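Local coordinates for protein pectate lyase (Paenibacillus sp. 0602, PDB 5GT5) that cleaves polygalacturonate and pectin by endo-acting eliminative depolymerization, as a secreted lyase of polysaccharide lyase family 1 that probably depends on calcium, at residues I263-D272 and H286-A297; T187-G195 and R422-K433. The protein carries 1 engineered substitution. All coordinates share one frame; numbering follows the deposited sequence.

In the fold
Following the chain from its N terminus, 187-195 comes first, then 263-272, 286-297 and finally 422-433. Contact 1 closes a short loop of 13 residues between successive coils of a parallel beta-helix. Contact 2 closes a loop of 226 residues and brings the C-terminal region back onto the bend of strand 184-194, so contact 1 is nested inside it. The two meet directly because strands 184-194 and 262-271 are neighbours: Thr264 O lies 2.8 Å from Ile188 N, and Lys271 N lies 2.7 Å from Phe193 O, both probable hydrogen bonds. Leu423 touches Trp190, His267 and Val269, so the end of helix 419-423 packs against both strands.

Contact 1 (I263-D272 and H286-A297); sequences ITLHHNVYKD and HAYNIIMDATDA
Successive coils of the parallel beta-helix, the fold of this lyase family, stack where Leu265 pairs with Ala287 and Tyr270 with Met292. Backbone bonds fix the register, among them Tyr288 N to Leu265 O (2.9 Å) and Tyr270 N to Ile291 O (2.8 Å). At the bend between the strand pieces, Asn289 CB lies over one face of the His267 ring, 3.8 Å from its centroid. The rings of His266 and Tyr288 are 6° from parallel but slid apart, so His266 CB sits 3.4 Å from the tyrosine centroid, over the ring face, and Tyr288 OH over the imidazole centre. Both side chains place CG between backbone N and carbonyl carbon (chi1 78° and 69°), which lays them alongside. His266 ND1 and His267 ND1 share a hydrogen bond of 2.8 Å; His267 NE2 holds Asp414. Were Tyr288 an alanine, one face of the His266 imidazole would probably lose its cover and Thr10 OG1 its hydroxyl partner. At the other end, Asp272 OD1 accepts Ala297 N (3.1 Å) from above the carboxylate plane. Asp272 OD2 lies 2.5 Å from Asp296 OD2 beside Lys271 NZ, weakly salt-bridged to both, which implies that one acid is probably protonated.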
loop_
_atom_site.group_PDB
_atom_site.type_symbol
_atom_site.label_atom_id
_atom_site.label_comp_id
_atom_site.label_asym_id
_atom_site.label_seq_id
_atom_site.Cartn_x
_atom_site.Cartn_y
_atom_site.Cartn_z
ATOM N N ILE A 263 7.350 10.253 1.265
ATOM C CA ILE A 263 7.124 11.153 0.145
ATOM C C ILE A 263 8.404 11.412 -0.654
ATOM O O ILE A 263 9.487 11.563 -0.083
ATOM C CB ILE A 263 6.485 12.476 0.638
ATOM C CG1 ILE A 263 6.059 13.328 -0.545
ATOM C CG2 ILE A 263 7.412 13.300 1.550
ATOM C CD1 ILE A 263 5.083 14.457 -0.149
ATOM N N THR A 264 8.259 11.424 -1.976
ATOM C CA THR A 264 9.313 11.820 -2.902
ATOM C C THR A 264 8.874 13.069 -3.615
ATOM O O THR A 264 7.754 13.121 -4.156
ATOM C CB THR A 264 9.551 10.733 -3.967
ATOM O OG1 THR A 264 9.817 9.490 -3.313
ATOM C CG2 THR A 264 10.703 11.099 -4.894
ATOM N N LEU A 265 9.757 14.075 -3.653
ATOM C CA LEU A 265 9.554 15.310 -4.448
ATOM C C LEU A 265 10.659 15.378 -5.501
ATOM O O LEU A 265 11.836 15.265 -5.148
ATOM C CB LEU A 265 9.690 16.552 -3.553
ATOM C CG LEU A 265 8.859 16.551 -2.263
ATOM C CD1 LEU A 265 9.183 17.777 -1.430
ATOM C CD2 LEU A 265 7.356 16.490 -2.576
ATOM N N HIS A 266 10.337 15.575 -6.773
ATOM C CA HIS A 266 11.416 15.701 -7.751
ATOM C C HIS A 266 11.013 16.461 -8.987
ATOM O O HIS A 266 9.842 16.408 -9.414
ATOM C CB HIS A 266 12.079 14.347 -8.091
ATOM C CG HIS A 266 11.311 13.490 -9.028
ATOM N ND1 HIS A 266 11.443 13.589 -10.404
ATOM C CD2 HIS A 266 10.428 12.482 -8.811
ATOM C CE1 HIS A 266 10.662 12.703 -10.979
ATOM N NE2 HIS A 266 10.030 12.009 -10.034
ATOM N N HIS A 267 11.981 17.192 -9.557
ATOM C CA HIS A 267 11.719 18.019 -10.750
ATOM C C HIS A 267 10.552 18.976 -10.507
ATOM O O HIS A 267 9.730 19.243 -11.383
ATOM C CB HIS A 267 11.537 17.137 -12.014
ATOM C CG HIS A 267 12.796 16.432 -12.409
ATOM N ND1 HIS A 267 13.174 15.208 -11.878
ATOM C CD2 HIS A 267 13.827 16.810 -13.217
ATOM C CE1 HIS A 267 14.362 14.874 -12.334
ATOM N NE2 HIS A 267 14.774 15.824 -13.170
ATOM N N ASN A 268 10.493 19.506 -9.282
ATOM C CA ASN A 268 9.505 20.532 -8.932
ATOM C C ASN A 268 10.169 21.868 -8.784
ATOM O O ASN A 268 11.339 21.948 -8.377
ATOM C CB ASN A 268 8.803 20.250 -7.603
ATOM C CG ASN A 268 8.012 18.969 -7.612
ATOM O OD1 ASN A 268 7.526 18.505 -8.668
ATOM N ND2 ASN A 268 7.866 18.377 -6.421
ATOM N N VAL A 269 9.424 22.922 -9.100
ATOM C CA VAL A 269 9.879 24.299 -8.842
ATOM C C VAL A 269 9.026 24.913 -7.750
ATOM O O VAL A 269 7.792 24.935 -7.860
ATOM C CB VAL A 269 9.791 25.175 -10.116
ATOM C CG1 VAL A 269 10.171 26.645 -9.828
ATOM C CG2 VAL A 269 10.665 24.606 -11.216
ATOM N N TYR A 270 9.679 25.381 -6.684
ATOM C CA TYR A 270 9.014 26.074 -5.572
ATOM C C TYR A 270 9.434 27.527 -5.657
ATOM O O TYR A 270 10.526 27.884 -5.195
ATOM C CB TYR A 270 9.439 25.467 -4.216
ATOM C CG TYR A 270 8.978 24.021 -4.070
ATOM C CD1 TYR A 270 7.703 23.727 -3.606
ATOM C CD2 TYR A 270 9.826 22.970 -4.414
ATOM C CE1 TYR A 270 7.249 22.407 -3.529
ATOM C CE2 TYR A 270 9.409 21.642 -4.302
ATOM C CZ TYR A 270 8.112 21.374 -3.869
ATOM O OH TYR A 270 7.703 20.066 -3.774
ATOM N N LYS A 271 8.609 28.352 -6.314
ATOM C CA LYS A 271 8.937 29.739 -6.546
ATOM C C LYS A 271 8.225 30.622 -5.548
ATOM O O LYS A 271 6.989 30.678 -5.524
ATOM C CB LYS A 271 8.543 30.126 -7.975
ATOM C CG LYS A 271 8.970 31.553 -8.314
ATOM C CD LYS A 271 8.554 31.951 -9.742
ATOM C CE LYS A 271 8.881 33.422 -10.038
ATOM N NZ LYS A 271 7.761 34.364 -9.723
ATOM N N ASP A 272 9.018 31.295 -4.706
ATOM C CA ASP A 272 8.480 32.191 -3.694
ATOM C C ASP A 272 7.520 31.461 -2.772
ATOM O O ASP A 272 6.425 31.946 -2.450
ATOM C CB ASP A 272 7.843 33.420 -4.353
ATOM C CG ASP A 272 8.842 34.177 -5.203
ATOM O OD1 ASP A 272 9.965 34.427 -4.692
ATOM O OD2 ASP A 272 8.507 34.495 -6.374
ATOM N N HIS A 286 12.212 12.341 0.540
ATOM C CA HIS A 286 13.330 12.445 -0.392
ATOM C C HIS A 286 12.983 13.472 -1.455
ATOM O O HIS A 286 11.986 13.305 -2.182
ATOM C CB HIS A 286 13.588 11.057 -1.010
ATOM C CG HIS A 286 14.674 11.033 -2.049
ATOM N ND1 HIS A 286 14.598 10.234 -3.169
ATOM C CD2 HIS A 286 15.875 11.651 -2.099
ATOM C CE1 HIS A 286 15.689 10.403 -3.899
ATOM N NE2 HIS A 286 16.473 11.263 -3.288
ATOM N N ALA A 287 13.789 14.529 -1.540
ATOM C CA ALA A 287 13.675 15.514 -2.608
ATOM C C ALA A 287 14.935 15.449 -3.460
ATOM O O ALA A 287 16.057 15.509 -2.953
ATOM C CB ALA A 287 13.483 16.895 -2.048
ATOM N N TYR A 288 14.746 15.289 -4.760
ATOM C CA TYR A 288 15.871 15.364 -5.685
ATOM C C TYR A 288 15.536 16.219 -6.882
ATOM O O TYR A 288 14.397 16.261 -7.343
ATOM C CB TYR A 288 16.374 13.973 -6.099
ATOM C CG TYR A 288 15.482 13.109 -7.000
ATOM C CD1 TYR A 288 14.526 12.247 -6.451
ATOM C CD2 TYR A 288 15.642 13.111 -8.403
ATOM C CE1 TYR A 288 13.779 11.402 -7.260
ATOM C CE2 TYR A 288 14.874 12.272 -9.227
ATOM C CZ TYR A 288 13.933 11.448 -8.642
ATOM O OH TYR A 288 13.174 10.615 -9.430
ATOM N N ASN A 289 16.534 16.943 -7.394
ATOM C CA ASN A 289 16.330 17.792 -8.569
ATOM C C ASN A 289 15.128 18.704 -8.388
ATOM O O ASN A 289 14.290 18.823 -9.285
ATOM C CB ASN A 289 16.142 16.957 -9.846
ATOM C CG ASN A 289 17.417 16.225 -10.308
ATOM O OD1 ASN A 289 17.306 15.215 -11.006
ATOM N ND2 ASN A 289 18.601 16.734 -9.960
ATOM N N ILE A 290 15.047 19.349 -7.222
ATOM C CA ILE A 290 14.033 20.400 -7.026
ATOM C C ILE A 290 14.698 21.757 -6.987
ATOM O O ILE A 290 15.922 21.840 -6.819
ATOM C CB ILE A 290 13.135 20.185 -5.763
ATOM C CG1 ILE A 290 13.933 20.296 -4.450
ATOM C CG2 ILE A 290 12.395 18.818 -5.879
ATOM C CD1 ILE A 290 13.022 20.494 -3.222
ATOM N N ILE A 291 13.903 22.811 -7.164
ATOM C CA ILE A 291 14.367 24.196 -7.075
ATOM C C ILE A 291 13.558 24.908 -6.009
ATOM O O ILE A 291 12.318 24.850 -6.041
ATOM C CB ILE A 291 14.176 24.929 -8.402
ATOM C CG1 ILE A 291 15.020 24.252 -9.483
ATOM C CG2 ILE A 291 14.573 26.405 -8.274
ATOM C CD1 ILE A 291 14.820 24.860 -10.847
ATOM N N MET A 292 14.237 25.539 -5.043
ATOM C CA MET A 292 13.558 26.437 -4.111
ATOM C C MET A 292 14.103 27.808 -4.449
ATOM O O MET A 292 15.249 28.104 -4.115
ATOM C CB MET A 292 13.907 26.130 -2.652
ATOM C CG MET A 292 13.696 24.674 -2.210
ATOM S SD MET A 292 14.292 24.537 -0.495
ATOM C CE MET A 292 14.474 22.764 -0.333
ATOM N N ASP A 293 13.328 28.630 -5.136
ATOM C CA ASP A 293 13.769 29.952 -5.583
ATOM C C ASP A 293 12.872 30.992 -4.954
ATOM O O ASP A 293 11.740 31.221 -5.425
ATOM C CB ASP A 293 13.703 30.037 -7.105
ATOM C CG ASP A 293 14.257 31.321 -7.635
ATOM O OD1 ASP A 293 14.354 32.303 -6.889
ATOM O OD2 ASP A 293 14.607 31.351 -8.827
ATOM N N ALA A 294 13.378 31.644 -3.911
ATOM C CA ALA A 294 12.609 32.618 -3.128
ATOM C C ALA A 294 13.100 34.045 -3.425
ATOM O O ALA A 294 12.979 34.928 -2.583
ATOM C CB ALA A 294 12.726 32.313 -1.605
ATOM N N THR A 295 13.610 34.269 -4.634
ATOM C CA THR A 295 14.150 35.586 -5.031
ATOM C C THR A 295 13.199 36.742 -4.748
ATOM O O THR A 295 13.591 37.760 -4.152
ATOM C CB THR A 295 14.492 35.595 -6.531
ATOM O OG1 THR A 295 15.549 34.661 -6.791
ATOM C CG2 THR A 295 14.945 37.018 -6.989
ATOM N N ASP A 296 11.953 36.606 -5.176
ATOM C CA ASP A 296 10.999 37.694 -5.007
ATOM C C ASP A 296 10.577 37.884 -3.562
ATOM O O ASP A 296 10.366 39.010 -3.093
ATOM C CB ASP A 296 9.794 37.475 -5.901
ATOM C CG ASP A 296 10.180 37.145 -7.321
ATOM O OD1 ASP A 296 10.874 37.965 -7.940
ATOM O OD2 ASP A 296 9.808 36.049 -7.811
ATOM N N ALA A 297 10.474 36.800 -2.815
ATOM C CA ALA A 297 10.195 36.945 -1.394
ATOM C C ALA A 297 11.322 37.685 -0.663
ATOM O O ALA A 297 11.068 38.546 0.199
ATOM C CB ALA A 297 9.957 35.584 -0.770
#

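Contact 2 (T187-G195 and R422-K433)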
loop_
_atom_site.group_PDB
_atom_site.type_symbol
_atom_site.label_atom_id
_atom_site.label_comp_id
_atom_site.label_asym_id
_atom_site.label_seq_id
_atom_site.Cartn_x
_atom_site.Cartn_y
_atom_site.Cartn_z
ATOM N N THR A 187 4.449 10.430 -4.445
ATOM C CA THR A 187 5.421 11.122 -5.281
ATOM C C THR A 187 4.787 12.360 -5.839
ATOM O O THR A 187 3.684 12.297 -6.402
ATOM C CB THR A 187 5.942 10.253 -6.438
ATOM O OG1 THR A 187 6.688 9.160 -5.892
ATOM C CG2 THR A 187 6.855 11.079 -7.378
ATOM N N ILE A 188 5.480 13.486 -5.684
ATOM C CA ILE A 188 5.076 14.701 -6.363
ATOM C C ILE A 188 6.177 15.140 -7.322
ATOM O O ILE A 188 7.306 15.420 -6.891
ATOM C CB ILE A 188 4.751 15.851 -5.365
ATOM C CG1 ILE A 188 3.762 15.402 -4.268
ATOM C CG2 ILE A 188 4.232 17.066 -6.128
ATOM C CD1 ILE A 188 3.363 16.500 -3.241
ATOM N N SER A 189 5.863 15.178 -8.630
ATOM C CA SER A 189 6.915 15.410 -9.620
ATOM C C SER A 189 6.495 16.359 -10.720
ATOM O O SER A 189 5.295 16.537 -10.996
ATOM C CB SER A 189 7.426 14.100 -10.225
ATOM O OG SER A 189 6.380 13.391 -10.887
ATOM N N TRP A 190 7.491 17.004 -11.325
ATOM C CA TRP A 190 7.281 17.832 -12.503
ATOM C C TRP A 190 6.217 18.895 -12.276
ATOM O O TRP A 190 5.434 19.200 -13.175
ATOM C CB TRP A 190 6.951 16.953 -13.748
ATOM C CG TRP A 190 8.175 16.236 -14.219
ATOM C CD1 TRP A 190 8.501 14.916 -14.022
ATOM C CD2 TRP A 190 9.280 16.822 -14.925
ATOM N NE1 TRP A 190 9.743 14.652 -14.578
ATOM C CE2 TRP A 190 10.225 15.803 -15.148
ATOM C CE3 TRP A 190 9.529 18.094 -15.435
ATOM C CZ2 TRP A 190 11.428 16.038 -15.810
ATOM C CZ3 TRP A 190 10.732 18.318 -16.109
ATOM C CH2 TRP A 190 11.657 17.298 -16.282
ATOM N N SER A 191 6.189 19.462 -11.078
ATOM C CA SER A 191 5.130 20.398 -10.678
ATOM C C SER A 191 5.667 21.757 -10.290
ATOM O O SER A 191 6.809 21.873 -9.839
ATOM C CB SER A 191 4.252 19.806 -9.561
ATOM O OG SER A 191 3.572 18.639 -10.053
ATOM N N THR A 192 4.831 22.765 -10.484
ATOM C CA THR A 192 5.178 24.146 -10.143
ATOM C C THR A 192 4.337 24.612 -8.972
ATOM O O THR A 192 3.115 24.388 -8.954
ATOM C CB THR A 192 4.898 25.049 -11.350
ATOM O OG1 THR A 192 5.829 24.696 -12.394
ATOM C CG2 THR A 192 5.077 26.521 -10.961
ATOM N N PHE A 193 4.998 25.237 -7.988
ATOM C CA PHE A 193 4.364 25.847 -6.837
ATOM C C PHE A 193 4.839 27.281 -6.856
ATOM O O PHE A 193 6.045 27.513 -6.799
ATOM C CB PHE A 193 4.808 25.102 -5.560
ATOM C CG PHE A 193 4.550 23.611 -5.605
ATOM C CD1 PHE A 193 5.453 22.742 -6.245
ATOM C CD2 PHE A 193 3.396 23.083 -5.023
ATOM C CE1 PHE A 193 5.210 21.369 -6.278
ATOM C CE2 PHE A 193 3.129 21.720 -5.076
ATOM C CZ PHE A 193 4.009 20.858 -5.711
ATOM N N LYS A 194 3.914 28.229 -6.998
ATOM C CA LYS A 194 4.320 29.635 -7.155
ATOM C C LYS A 194 3.406 30.555 -6.389
ATOM O O LYS A 194 2.262 30.246 -6.035
ATOM C CB LYS A 194 4.346 30.060 -8.626
ATOM C CG LYS A 194 3.025 29.932 -9.328
ATOM C CD LYS A 194 3.154 30.313 -10.813
ATOM C CE LYS A 194 1.862 30.097 -11.547
ATOM N NZ LYS A 194 2.018 30.530 -12.977
ATOM N N GLY A 195 3.944 31.730 -6.126
ATOM C CA GLY A 195 3.167 32.792 -5.519
ATOM C C GLY A 195 2.509 33.692 -6.539
ATOM O O GLY A 195 2.419 33.379 -7.743
ATOM N N ARG A 422 16.153 23.514 -17.324
ATOM C CA ARG A 422 15.264 22.391 -17.668
ATOM C C ARG A 422 13.853 22.571 -17.125
ATOM O O ARG A 422 12.875 22.347 -17.847
ATOM C CB ARG A 422 15.850 21.061 -17.178
ATOM C CG ARG A 422 14.925 19.835 -17.453
ATOM C CD ARG A 422 14.861 19.561 -18.959
ATOM N NE ARG A 422 13.923 18.498 -19.329
ATOM C CZ ARG A 422 12.625 18.672 -19.499
ATOM N NH1 ARG A 422 12.077 19.863 -19.327
ATOM N NH2 ARG A 422 11.873 17.621 -19.852
ATOM N N LEU A 423 13.738 22.958 -15.863
ATOM C CA LEU A 423 12.424 23.022 -15.241
ATOM C C LEU A 423 11.608 24.241 -15.604
ATOM O O LEU A 423 10.389 24.205 -15.481
ATOM C CB LEU A 423 12.557 22.944 -13.721
ATOM C CG LEU A 423 13.175 21.661 -13.150
ATOM C CD1 LEU A 423 12.966 21.667 -11.657
ATOM C CD2 LEU A 423 12.616 20.357 -13.779
ATOM N N THR A 424 12.264 25.320 -16.056
ATOM C CA THR A 424 11.533 26.536 -16.435
ATOM C C THR A 424 11.344 26.643 -17.950
ATOM O O THR A 424 10.821 27.638 -18.440
ATOM C CB THR A 424 12.218 27.820 -15.905
ATOM O OG1 THR A 424 13.502 27.979 -16.538
ATOM C CG2 THR A 424 12.388 27.758 -14.401
ATOM N N ALA A 425 11.759 25.610 -18.681
ATOM C CA ALA A 425 11.580 25.587 -20.144
ATOM C C ALA A 425 10.121 25.431 -20.547
ATOM O O ALA A 425 9.252 25.130 -19.719
ATOM C CB ALA A 425 12.406 24.477 -20.765
ATOM N N SER A 426 9.848 25.607 -21.837
ATOM C CA SER A 426 8.496 25.416 -22.349
ATOM C C SER A 426 7.982 23.999 -22.092
ATOM O O SER A 426 6.767 23.791 -21.962
ATOM C CB SER A 426 8.464 25.704 -23.862
ATOM O OG SER A 426 9.264 24.760 -24.553
ATOM N N ASN A 427 8.883 23.023 -22.015
ATOM C CA ASN A 427 8.484 21.668 -21.656
ATOM C C ASN A 427 8.950 21.309 -20.247
ATOM O O ASN A 427 9.345 20.171 -19.985
ATOM C CB ASN A 427 9.048 20.655 -22.650
ATOM C CG ASN A 427 10.556 20.584 -22.602
ATOM O OD1 ASN A 427 11.227 21.581 -22.308
ATOM N ND2 ASN A 427 11.104 19.404 -22.872
ATOM N N GLY A 428 8.923 22.312 -19.365
ATOM C CA GLY A 428 9.392 22.147 -17.996
ATOM C C GLY A 428 8.321 21.670 -17.044
ATOM O O GLY A 428 7.356 20.988 -17.445
ATOM N N ALA A 429 8.473 22.031 -15.776
ATOM C CA ALA A 429 7.528 21.628 -14.740
ATOM C C ALA A 429 6.218 22.409 -14.848
ATOM O O ALA A 429 6.189 23.549 -15.314
ATOM C CB ALA A 429 8.145 21.832 -13.364
ATOM N N GLY A 430 5.137 21.779 -14.402
ATOM C CA GLY A 430 3.835 22.410 -14.320
ATOM C C GLY A 430 2.796 21.811 -15.262
ATOM O O GLY A 430 3.106 21.002 -16.133
ATOM N N ALA A 431 1.582 22.293 -15.063
ATOM C CA ALA A 431 0.456 22.003 -15.930
ATOM C C ALA A 431 0.508 22.830 -17.233
ATOM O O ALA A 431 0.998 23.901 -17.241
ATOM C CB ALA A 431 -0.844 22.258 -15.172
ATOM N N GLY A 432 -0.071 22.243 -18.261
ATOM C CA GLY A 432 -0.154 22.969 -19.534
ATOM C C GLY A 432 1.148 23.063 -20.274
ATOM O O GLY A 432 1.267 23.839 -21.164
ATOM N N LYS A 433 2.116 22.259 -19.913
ATOM C CA LYS A 433 3.466 22.389 -20.387
ATOM C C LYS A 433 3.755 21.283 -21.416
ATOM O O LYS A 433 4.377 21.538 -22.415
ATOM C CB LYS A 433 4.464 22.486 -19.133
ATOM C CG LYS A 433 4.565 23.927 -18.526
ATOM C CD LYS A 433 4.032 24.273 -17.068
ATOM C CE LYS A 433 4.733 25.398 -16.154
ATOM N NZ LYS A 433 4.438 26.060 -14.713
HETATM O O HOH W 1 4.436 29.132 -14.015
#
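A single backbone hydrogen bond joins the two segments: Gly430 N donates to Trp190 O over 2.9 Å with an N-H...O angle of 167°, a straight bond although the donor stands above the carbonyl plane. Gly430 suits this place, since a CB on it would run into Thr192 OG1 and into the preceding carbonyl.

Apolar and flat-group packing gathers round the indole. Leu423 CD2 meets Trp190 CZ3 at 3.6 Å, Gly428 C and Ala429 N lie at the ring edge near its plane, and Ala429 CB lies 4.5 Å from Trp190 CE3. Trp190 CH2 sits over the centre of one guanidinium face of Arg422, 3.5 Å above it, but the planes are 44° apart, so the two groups do not stack in parallel. The bend of Arg422 at chi2 (69°) brings that face round. The guanidinium is held in turn by Asn427 O, which receives NH1 at 2.8 Å in the guanidinium plane, and by Tyr7, while Trp190 NE1 bonds Asp6 O.

The side-chain polar links lie further along the strand, at Thr192 and Lys194. As modelled, Lys433 NZ donates to Thr192 OG1 (3.0 Å) and shares a water with Lys194 NZ, but CD and CE of Lys433 crowd Ala429 O, so these links are doubtful. The chemistry implies that the C-terminal region is fastened to this bend of the beta-helix mainly through Trp190, gripped by backbone bond, aliphatic contact and guanidinium face together.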